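Local coordinates for polyketide Synthase III (Ectocarpus siliculosus, PDB 4B0N), which probably works as an acyltransferase of the type III polyketide synthase kind, linked to the making of phlorotannin monomers in a brown alga, at residues Asp37-Ile45 / Arg256-Ile267. Sequence-based numbering, arbitrary orientation.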
loop_
_atom_site.group_PDB
_atom_site.type_symbol
_atom_site.label_atom_id
_atom_site.label_comp_id
_atom_site.label_asym_id
_atom_site.label_seq_id
_atom_site.Cartn_x
_atom_site.Cartn_y
_atom_site.Cartn_z
ATOM N N ASP A 37 1.578 2.519 -35.940
ATOM C CA ASP A 37 0.602 3.143 -35.044
ATOM C C ASP A 37 1.236 4.199 -34.125
ATOM O O ASP A 37 1.706 3.890 -33.023
ATOM C CB ASP A 37 -0.155 2.075 -34.233
ATOM C CG ASP A 37 0.773 1.189 -33.408
ATOM O OD1 ASP A 37 1.613 0.478 -34.003
ATOM O OD2 ASP A 37 0.653 1.201 -32.161
ATOM N N GLU A 38 1.250 5.445 -34.596
ATOM C CA GLU A 38 1.798 6.560 -33.820
ATOM C C GLU A 38 0.737 7.252 -32.964
ATOM O O GLU A 38 0.422 8.429 -33.155
ATOM C CB GLU A 38 2.539 7.556 -34.721
ATOM C CG GLU A 38 4.059 7.458 -34.642
ATOM C CD GLU A 38 4.605 6.077 -34.983
ATOM O OE1 GLU A 38 4.294 5.554 -36.078
ATOM O OE2 GLU A 38 5.357 5.516 -34.156
ATOM N N GLN A 39 0.184 6.483 -32.030
ATOM C CA GLN A 39 -0.685 6.999 -30.979
ATOM C C GLN A 39 -0.230 6.414 -29.642
ATOM O O GLN A 39 -1.027 6.253 -28.713
ATOM C CB GLN A 39 -2.154 6.660 -31.263
ATOM C CG GLN A 39 -2.790 7.458 -32.398
ATOM C CD GLN A 39 -2.872 8.952 -32.124
ATOM O OE1 GLN A 39 -3.044 9.386 -30.982
ATOM N NE2 GLN A 39 -2.754 9.749 -33.180
ATOM N N THR A 40 1.063 6.100 -29.568
ATOM C CA THR A 40 1.690 5.554 -28.368
ATOM C C THR A 40 1.812 6.636 -27.299
ATOM O O THR A 40 2.290 7.740 -27.573
ATOM C CB THR A 40 3.093 4.987 -28.675
ATOM O OG1 THR A 40 3.068 4.284 -29.922
ATOM C CG2 THR A 40 3.553 4.040 -27.574
ATOM N N VAL A 41 1.366 6.310 -26.089
ATOM C CA VAL A 41 1.415 7.239 -24.961
ATOM C C VAL A 41 2.425 6.775 -23.903
ATOM O O VAL A 41 2.277 5.712 -23.296
ATOM C CB VAL A 41 0.005 7.503 -24.366
ATOM C CG1 VAL A 41 -0.752 6.204 -24.121
ATOM C CG2 VAL A 41 0.090 8.334 -23.094
ATOM N N TYR A 42 3.459 7.589 -23.706
ATOM C CA TYR A 42 4.544 7.283 -22.777
ATOM C C TYR A 42 4.413 8.068 -21.473
ATOM O O TYR A 42 4.016 9.233 -21.493
ATOM C CB TYR A 42 5.894 7.608 -23.421
ATOM C CG TYR A 42 6.249 6.761 -24.625
ATOM C CD1 TYR A 42 6.796 5.487 -24.467
ATOM C CD2 TYR A 42 6.057 7.243 -25.922
ATOM C CE1 TYR A 42 7.132 4.711 -25.566
ATOM C CE2 TYR A 42 6.390 6.474 -27.028
ATOM C CZ TYR A 42 6.928 5.211 -26.843
ATOM O OH TYR A 42 7.261 4.442 -27.931
ATOM N N PRO A 43 4.746 7.433 -20.333
ATOM C CA PRO A 43 4.791 8.174 -19.073
ATOM C C PRO A 43 6.069 8.998 -18.936
ATOM O O PRO A 43 7.167 8.492 -19.184
ATOM C CB PRO A 43 4.723 7.078 -18.005
ATOM C CG PRO A 43 5.226 5.853 -18.672
ATOM C CD PRO A 43 4.945 5.985 -20.140
ATOM N N VAL A 44 5.910 10.267 -18.561
ATOM C CA VAL A 44 7.038 11.184 -18.388
ATOM C C VAL A 44 6.953 11.881 -17.035
ATOM O O VAL A 44 5.872 12.297 -16.607
ATOM C CB VAL A 44 7.084 12.277 -19.488
ATOM C CG1 VAL A 44 8.379 13.072 -19.392
ATOM C CG2 VAL A 44 6.949 11.678 -20.882
ATOM N N ILE A 45 8.099 12.009 -16.371
ATOM C CA ILE A 45 8.210 12.819 -15.161
ATOM C C ILE A 45 8.207 14.299 -15.558
ATOM O O ILE A 45 9.180 14.805 -16.125
ATOM C CB ILE A 45 9.472 12.454 -14.340
ATOM C CG1 ILE A 45 9.388 11.000 -13.858
ATOM C CG2 ILE A 45 9.643 13.399 -13.155
ATOM C CD1 ILE A 45 10.724 10.370 -13.528
ATOM N N ARG A 256 2.412 11.951 -26.033
ATOM C CA ARG A 256 2.574 11.294 -27.333
ATOM C C ARG A 256 3.977 11.561 -27.897
ATOM O O ARG A 256 4.858 12.028 -27.171
ATOM C CB ARG A 256 1.493 11.779 -28.305
ATOM C CG ARG A 256 0.603 10.683 -28.876
ATOM C CD ARG A 256 -0.602 10.402 -27.988
ATOM N NE ARG A 256 -1.468 11.572 -27.840
ATOM C CZ ARG A 256 -2.664 11.566 -27.254
ATOM N NH1 ARG A 256 -3.164 10.444 -26.748
ATOM N NH2 ARG A 256 -3.368 12.690 -27.176
ATOM N N LYS A 257 4.177 11.270 -29.185
ATOM C CA LYS A 257 5.497 11.376 -29.825
ATOM C C LYS A 257 6.144 12.760 -29.677
ATOM O O LYS A 257 7.250 12.874 -29.138
ATOM C CB LYS A 257 5.427 10.966 -31.308
ATOM C CG LYS A 257 6.752 11.086 -32.059
ATOM C CD LYS A 257 6.562 11.102 -33.572
ATOM C CE LYS A 257 6.791 9.729 -34.187
ATOM N NZ LYS A 257 6.450 9.694 -35.638
ATOM N N SER A 258 5.454 13.797 -30.148
ATOM C CA SER A 258 6.022 15.148 -30.176
ATOM C C SER A 258 5.288 16.155 -29.287
ATOM O O SER A 258 5.342 17.363 -29.527
ATOM C CB SER A 258 6.107 15.663 -31.614
ATOM O OG SER A 258 7.188 15.065 -32.306
ATOM N N GLU A 259 4.629 15.653 -28.249
ATOM C CA GLU A 259 3.946 16.509 -27.284
ATOM C C GLU A 259 4.905 17.042 -26.212
ATOM O O GLU A 259 4.473 17.651 -25.229
ATOM C CB GLU A 259 2.781 15.756 -26.632
ATOM C CG GLU A 259 1.611 15.478 -27.564
ATOM C CD GLU A 259 0.459 14.768 -26.877
ATOM O OE1 GLU A 259 0.484 14.632 -25.635
ATOM O OE2 GLU A 259 -0.478 14.342 -27.585
ATOM N N CYS A 260 6.203 16.818 -26.411
ATOM C CA CYS A 260 7.214 17.198 -25.427
ATOM C C CYS A 260 8.472 17.803 -26.054
ATOM O O CYS A 260 8.827 17.452 -27.182
ATOM C CB CYS A 260 7.578 15.994 -24.562
ATOM S SG CYS A 260 6.319 15.612 -23.328
ATOM N N PRO A 261 9.149 18.716 -25.319
ATOM C CA PRO A 261 10.367 19.384 -25.796
ATOM C C PRO A 261 11.447 18.390 -26.209
ATOM O O PRO A 261 11.607 17.350 -25.570
ATOM C CB PRO A 261 10.834 20.182 -24.575
ATOM C CG PRO A 261 9.603 20.406 -23.772
ATOM C CD PRO A 261 8.769 19.175 -23.968
ATOM N N LYS A 262 12.182 18.719 -27.267
ATOM C CA LYS A 262 13.208 17.828 -27.805
ATOM C C LYS A 262 14.302 17.525 -26.783
ATOM O O LYS A 262 14.940 18.435 -26.251
ATOM C CB LYS A 262 13.796 18.393 -29.100
ATOM C CG LYS A 262 12.773 18.478 -30.225
ATOM C CD LYS A 262 13.421 18.566 -31.594
ATOM C CE LYS A 262 12.374 18.429 -32.687
ATOM N NZ LYS A 262 12.975 18.544 -34.042
ATOM N N GLY A 263 14.491 16.236 -26.506
ATOM C CA GLY A 263 15.444 15.782 -25.498
ATOM C C GLY A 263 14.789 15.087 -24.317
ATOM O O GLY A 263 15.478 14.519 -23.468
ATOM N N THR A 264 13.457 15.127 -24.273
ATOM C CA THR A 264 12.674 14.547 -23.176
ATOM C C THR A 264 12.932 13.049 -22.991
ATOM O O THR A 264 12.881 12.272 -23.950
ATOM C CB THR A 264 11.156 14.790 -23.372
ATOM O OG1 THR A 264 10.903 16.193 -23.509
ATOM C CG2 THR A 264 10.351 14.261 -22.193
ATOM N N LEU A 265 13.221 12.667 -21.748
ATOM C CA LEU A 265 13.320 11.265 -21.357
ATOM C C LEU A 265 11.976 10.798 -20.817
ATOM O O LEU A 265 11.342 11.496 -20.020
ATOM C CB LEU A 265 14.394 11.076 -20.281
ATOM C CG LEU A 265 15.868 11.236 -20.665
ATOM C CD1 LEU A 265 16.722 11.436 -19.421
ATOM C CD2 LEU A 265 16.368 10.047 -21.478
ATOM N N ALA A 266 11.542 9.623 -21.260
ATOM C CA ALA A 266 10.308 9.025 -20.764
ATOM C C ALA A 266 10.566 7.629 -20.209
ATOM O O ALA A 266 11.486 6.943 -20.652
ATOM C CB ALA A 266 9.267 8.974 -21.866
ATOM N N ILE A 267 9.756 7.216 -19.237
ATOM C CA ILE A 267 9.860 5.868 -18.683
ATOM C C ILE A 267 9.224 4.867 -19.660
ATOM O O ILE A 267 8.003 4.665 -19.669
ATOM C CB ILE A 267 9.270 5.768 -17.253
ATOM C CG1 ILE A 267 9.878 6.851 -16.348
ATOM C CG2 ILE A 267 9.520 4.382 -16.664
ATOM C CD1 ILE A 267 9.184 7.038 -15.013
HETATM O O HOH W 1 2.338 9.318 -31.196
#
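A single backbone hydrogen bond, from Ile267 N to Pro43 O (2.9 Å), joins two strands that belong to different sheets and whose segments 42-45 and 265-267 run at 119° to each other instead of side by side. The strands are the outermost within the chain of the two sheets in this thiolase-like fold: 42-51 pairs with 245-255, whereas 265-274 pairs with 405-413. The example illustrates how outer strands of two sheets can meet through one backbone bond and side-chain packing. Val44 divides its branches: with CG1 anti to the backbone N (chi1 -171°), that methyl meets Thr264 CG2 at 3.6 Å, while CG2 packs on Ala266 CB. Ile45 and Ile267 touch through their CD1 methyls, and helix 196-210 lies against both. Farther out, the partly exposed Arg256 chain bends at chi2 and chi3, laying its CG against Thr40 O and bringing Gln39 OE1 over one guanidinium face. Its NE forms a salt bridge with Glu259 OE2 (3.0 Å), approaching from above the carboxylate plane. Cut back to alanine, Arg256 would be likely to leave the Glu259 carboxylate without its charged mate and Gln39 OE1 without the guanidinium face beneath it. The backbone of Arg256 adds a nearly straight CA-H...O contact, its CA 3.6 Å from Thr40 O.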